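Local coordinates for protein ORF 37 (Human herpesvirus 8 type M, PDB 3FHD) that cuts double-stranded and single-stranded DNA as an endonuclease and exonuclease, helping to process non-linear or branched viral DNA intermediates toward packaged unit-length genomes, at residues 78-91 / 118-132. Numbering follows the deposited sequence.
Sequences QPSMPALRMAYNYF and RLLDVASVYAACSQM
Tyr126 reaches from helix 122-130 to the loop that leads into helix 83-100, where its OH accepts a hydrogen bond from the backbone N of Ser80 at 2.9 Å (N-H...O angle 149°). A water bound 2.7 Å from the same OH donates to the carbonyl O of Gln78, so one phenol oxygen meets Ser80 N directly and Gln78 O by way of the water. With chi1 of Tyr126 at 179°, its ring is carried over to the first turn, where CE1 lies 3.6 Å from Ala83 CB. At the far end Tyr90 does the converse: its OH donates to Leu119 O at 2.9 Å, in the carbonyl plane, satisfying that oxygen in the loop before helix 122-130. Tyrosine suits both places, its ring packing against apolar neighbours while its hydroxyl serves loop backbone.

Between the two tyrosines the helices cross at 124°, their axes 8.3 Å apart, within the helical N-terminal part of this PD-(D/E)XK nuclease, away from the magnesium site. Small residues permit the approach: Ala83 and Ala87 face helix 122-130, and Cys129 SG settles 3.6 Å from Ala87 N, which already donates to Ala83 O in its own helix, so this is packing. Val125 packs against two adjoining rings, both methyls touching both: CG1 lies 3.8 Å from Tyr90 CD2 and CG2 3.7 Å from Phe91 CZ. Tyr90 CD2 sits over the Phe91 face, while the edge of Phe91 turns to Leu120 O. Next to that carbonyl, Asp121 N-caps helix 122-130, its OD2 accepting from N and OG of Ser124, the hydroxyl on its syn lone pair.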
# COMPACT_ATOMS: atom_id res chain seq x y z
N GLN A 78 21.08 -1.19 -24.59
CA GLN A 78 20.68 -2.24 -23.66
C GLN A 78 20.13 -1.61 -22.35
O GLN A 78 20.86 -1.45 -21.37
CB GLN A 78 21.85 -3.20 -23.43
CG GLN A 78 22.33 -3.90 -24.73
CD GLN A 78 23.81 -4.27 -24.76
OE1 GLN A 78 24.54 -4.12 -23.77
NE2 GLN A 78 24.26 -4.77 -25.90
N PRO A 79 18.84 -1.23 -22.35
CA PRO A 79 18.23 -0.48 -21.24
C PRO A 79 18.26 -1.19 -19.88
O PRO A 79 18.06 -2.41 -19.77
CB PRO A 79 16.78 -0.27 -21.72
CG PRO A 79 16.86 -0.38 -23.17
CD PRO A 79 17.87 -1.46 -23.43
N SER A 80 18.53 -0.39 -18.85
CA SER A 80 18.72 -0.86 -17.48
C SER A 80 17.60 -0.29 -16.57
O SER A 80 17.07 0.79 -16.85
CB SER A 80 20.08 -0.35 -17.00
OG SER A 80 20.30 -0.65 -15.65
N MET A 81 17.25 -1.02 -15.51
CA MET A 81 16.45 -0.48 -14.41
C MET A 81 17.34 -0.18 -13.20
O MET A 81 18.26 -0.96 -12.90
CB MET A 81 15.32 -1.45 -14.04
CG MET A 81 14.34 -1.73 -15.18
SD MET A 81 13.17 -0.39 -15.58
CE MET A 81 11.97 -0.63 -14.25
N PRO A 82 17.07 0.93 -12.49
CA PRO A 82 15.88 1.78 -12.61
C PRO A 82 15.91 2.89 -13.68
O PRO A 82 14.95 3.67 -13.75
CB PRO A 82 15.80 2.40 -11.23
CG PRO A 82 17.27 2.62 -10.87
CD PRO A 82 17.99 1.44 -11.45
N ALA A 83 16.97 2.99 -14.49
CA ALA A 83 17.16 4.13 -15.39
C ALA A 83 15.99 4.33 -16.37
O ALA A 83 15.57 5.46 -16.61
CB ALA A 83 18.53 4.04 -16.17
N LEU A 84 15.48 3.25 -16.93
CA LEU A 84 14.38 3.39 -17.91
C LEU A 84 13.05 3.84 -17.22
O LEU A 84 12.25 4.58 -17.79
CB LEU A 84 14.23 2.08 -18.70
CG LEU A 84 13.20 2.02 -19.82
CD1 LEU A 84 13.35 3.20 -20.80
CD2 LEU A 84 13.28 0.65 -20.54
N ARG A 85 12.86 3.40 -15.98
CA ARG A 85 11.72 3.85 -15.15
C ARG A 85 11.81 5.37 -14.85
O ARG A 85 10.79 6.07 -14.90
CB ARG A 85 11.67 3.04 -13.84
CG ARG A 85 10.44 3.32 -12.98
CD ARG A 85 9.15 2.92 -13.65
NE ARG A 85 7.98 3.47 -12.92
CZ ARG A 85 6.72 3.11 -13.12
NH1 ARG A 85 6.44 2.13 -13.96
NH2 ARG A 85 5.75 3.70 -12.41
N MET A 86 13.03 5.85 -14.55
CA MET A 86 13.31 7.30 -14.35
C MET A 86 12.99 8.08 -15.63
O MET A 86 12.31 9.10 -15.57
CB MET A 86 14.77 7.55 -13.92
CG MET A 86 15.06 7.19 -12.46
SD MET A 86 14.01 8.00 -11.22
CE MET A 86 13.68 6.58 -10.27
N ALA A 87 13.43 7.56 -16.78
CA ALA A 87 13.12 8.15 -18.11
C ALA A 87 11.60 8.27 -18.33
O ALA A 87 11.10 9.33 -18.73
CB ALA A 87 13.74 7.29 -19.23
N TYR A 88 10.88 7.17 -18.09
CA TYR A 88 9.41 7.17 -18.13
C TYR A 88 8.80 8.23 -17.21
O TYR A 88 7.90 8.98 -17.64
CB TYR A 88 8.84 5.79 -17.73
CG TYR A 88 7.34 5.83 -17.44
CD1 TYR A 88 6.42 6.06 -18.45
CD2 TYR A 88 6.87 5.66 -16.12
CE1 TYR A 88 5.03 6.13 -18.18
CE2 TYR A 88 5.49 5.74 -15.83
CZ TYR A 88 4.58 5.95 -16.88
OH TYR A 88 3.23 6.02 -16.60
N ASN A 89 9.26 8.30 -15.95
CA ASN A 89 8.75 9.31 -15.00
C ASN A 89 8.86 10.72 -15.60
O ASN A 89 7.94 11.53 -15.53
CB ASN A 89 9.46 9.27 -13.65
CG ASN A 89 8.82 8.25 -12.66
OD1 ASN A 89 8.27 8.63 -11.63
ND2 ASN A 89 8.86 6.99 -13.01
N TYR A 90 10.01 11.01 -16.21
CA TYR A 90 10.17 12.31 -16.86
C TYR A 90 9.12 12.58 -17.93
O TYR A 90 8.45 13.61 -17.89
CB TYR A 90 11.60 12.49 -17.42
CG TYR A 90 11.66 13.74 -18.27
CD1 TYR A 90 11.62 15.02 -17.68
CD2 TYR A 90 11.74 13.65 -19.66
CE1 TYR A 90 11.66 16.18 -18.47
CE2 TYR A 90 11.79 14.82 -20.47
CZ TYR A 90 11.75 16.06 -19.86
OH TYR A 90 11.82 17.20 -20.64
N PHE A 91 8.98 11.69 -18.90
CA PHE A 91 7.98 11.86 -19.97
C PHE A 91 6.55 11.94 -19.43
O PHE A 91 5.73 12.74 -19.94
CB PHE A 91 8.08 10.72 -21.00
CG PHE A 91 9.31 10.83 -21.90
CD1 PHE A 91 9.37 11.79 -22.89
CD2 PHE A 91 10.41 10.01 -21.69
CE1 PHE A 91 10.52 11.94 -23.71
CE2 PHE A 91 11.55 10.12 -22.49
CZ PHE A 91 11.60 11.10 -23.52
N ARG A 118 15.87 21.14 -21.82
CA ARG A 118 14.57 20.44 -21.90
C ARG A 118 14.60 19.29 -22.93
O ARG A 118 14.09 19.43 -24.04
CB ARG A 118 13.43 21.43 -22.21
CG ARG A 118 12.07 20.96 -21.71
CD ARG A 118 10.91 21.58 -22.49
NE ARG A 118 9.66 20.88 -22.18
CZ ARG A 118 8.44 21.41 -22.23
NH1 ARG A 118 8.26 22.69 -22.60
NH2 ARG A 118 7.38 20.67 -21.91
N LEU A 119 15.18 18.16 -22.55
CA LEU A 119 15.34 17.02 -23.46
C LEU A 119 14.00 16.44 -23.90
O LEU A 119 13.07 16.30 -23.11
CB LEU A 119 16.21 15.93 -22.83
CG LEU A 119 17.64 16.28 -22.39
CD1 LEU A 119 18.28 15.06 -21.71
CD2 LEU A 119 18.50 16.78 -23.55
N LEU A 120 13.91 16.11 -25.18
CA LEU A 120 12.67 15.65 -25.79
C LEU A 120 12.76 14.25 -26.38
O LEU A 120 11.73 13.60 -26.58
CB LEU A 120 12.23 16.62 -26.90
CG LEU A 120 11.83 18.03 -26.45
CD1 LEU A 120 11.99 19.01 -27.60
CD2 LEU A 120 10.41 18.05 -25.86
N ASP A 121 13.98 13.80 -26.67
CA ASP A 121 14.21 12.48 -27.28
C ASP A 121 14.57 11.40 -26.25
O ASP A 121 15.24 11.68 -25.26
CB ASP A 121 15.30 12.58 -28.36
CG ASP A 121 16.66 12.88 -27.78
OD1 ASP A 121 16.77 13.88 -27.03
OD2 ASP A 121 17.60 12.10 -28.05
N VAL A 122 14.10 10.17 -26.49
CA VAL A 122 14.32 9.10 -25.53
C VAL A 122 15.80 8.74 -25.35
O VAL A 122 16.21 8.51 -24.22
CB VAL A 122 13.42 7.86 -25.81
CG1 VAL A 122 13.85 7.14 -27.10
CG2 VAL A 122 13.40 6.93 -24.64
N ALA A 123 16.60 8.75 -26.42
CA ALA A 123 18.03 8.46 -26.29
C ALA A 123 18.70 9.34 -25.24
O ALA A 123 19.40 8.84 -24.38
CB ALA A 123 18.75 8.58 -27.63
N SER A 124 18.47 10.66 -25.31
CA SER A 124 19.11 11.61 -24.38
C SER A 124 18.57 11.54 -22.97
O SER A 124 19.33 11.50 -21.99
CB SER A 124 18.97 13.04 -24.88
OG SER A 124 19.61 13.17 -26.13
N VAL A 125 17.25 11.50 -22.86
CA VAL A 125 16.61 11.39 -21.56
C VAL A 125 17.13 10.14 -20.85
O VAL A 125 17.58 10.23 -19.70
CB VAL A 125 15.07 11.37 -21.68
CG1 VAL A 125 14.42 11.05 -20.35
CG2 VAL A 125 14.60 12.73 -22.19
N TYR A 126 17.14 9.01 -21.57
CA TYR A 126 17.66 7.77 -20.99
C TYR A 126 19.11 7.90 -20.51
O TYR A 126 19.43 7.46 -19.40
CB TYR A 126 17.50 6.56 -21.94
CG TYR A 126 18.09 5.35 -21.28
CD1 TYR A 126 17.33 4.58 -20.38
CD2 TYR A 126 19.42 5.02 -21.46
CE1 TYR A 126 17.88 3.52 -19.72
CE2 TYR A 126 20.00 3.95 -20.81
CZ TYR A 126 19.22 3.21 -19.94
OH TYR A 126 19.78 2.15 -19.28
N ALA A 127 19.99 8.44 -21.35
CA ALA A 127 21.40 8.61 -21.00
C ALA A 127 21.55 9.45 -19.71
O ALA A 127 22.27 9.06 -18.79
CB ALA A 127 22.17 9.21 -22.14
N ALA A 128 20.86 10.58 -19.64
CA ALA A 128 20.91 11.46 -18.47
C ALA A 128 20.35 10.77 -17.21
O ALA A 128 20.91 10.92 -16.10
CB ALA A 128 20.14 12.76 -18.75
N CYS A 129 19.25 10.05 -17.38
CA CYS A 129 18.70 9.22 -16.29
C CYS A 129 19.66 8.12 -15.86
O CYS A 129 19.79 7.84 -14.68
CB CYS A 129 17.34 8.64 -16.67
SG CYS A 129 16.09 9.93 -16.72
N SER A 130 20.37 7.52 -16.83
CA SER A 130 21.37 6.52 -16.50
C SER A 130 22.50 7.06 -15.62
O SER A 130 23.20 6.29 -14.94
CB SER A 130 21.97 5.92 -17.78
OG SER A 130 22.67 4.73 -17.44
N GLN A 131 22.69 8.39 -15.65
CA GLN A 131 23.79 9.06 -14.96
C GLN A 131 23.37 9.63 -13.58
O GLN A 131 24.19 10.25 -12.88
CB GLN A 131 24.38 10.17 -15.86
CG GLN A 131 25.14 9.64 -17.08
CD GLN A 131 25.33 10.70 -18.17
OE1 GLN A 131 25.38 11.90 -17.90
NE2 GLN A 131 25.45 10.24 -19.42
N MET A 132 22.11 9.42 -13.20
CA MET A 132 21.62 9.89 -11.89
C MET A 132 22.25 9.09 -10.74
O MET A 132 22.54 7.93 -10.89
CB MET A 132 20.10 9.75 -11.77
CG MET A 132 19.31 10.55 -12.77
SD MET A 132 17.52 10.19 -12.63
CE MET A 132 17.17 11.06 -11.10
O HOH W 1 21.87 0.90 -20.39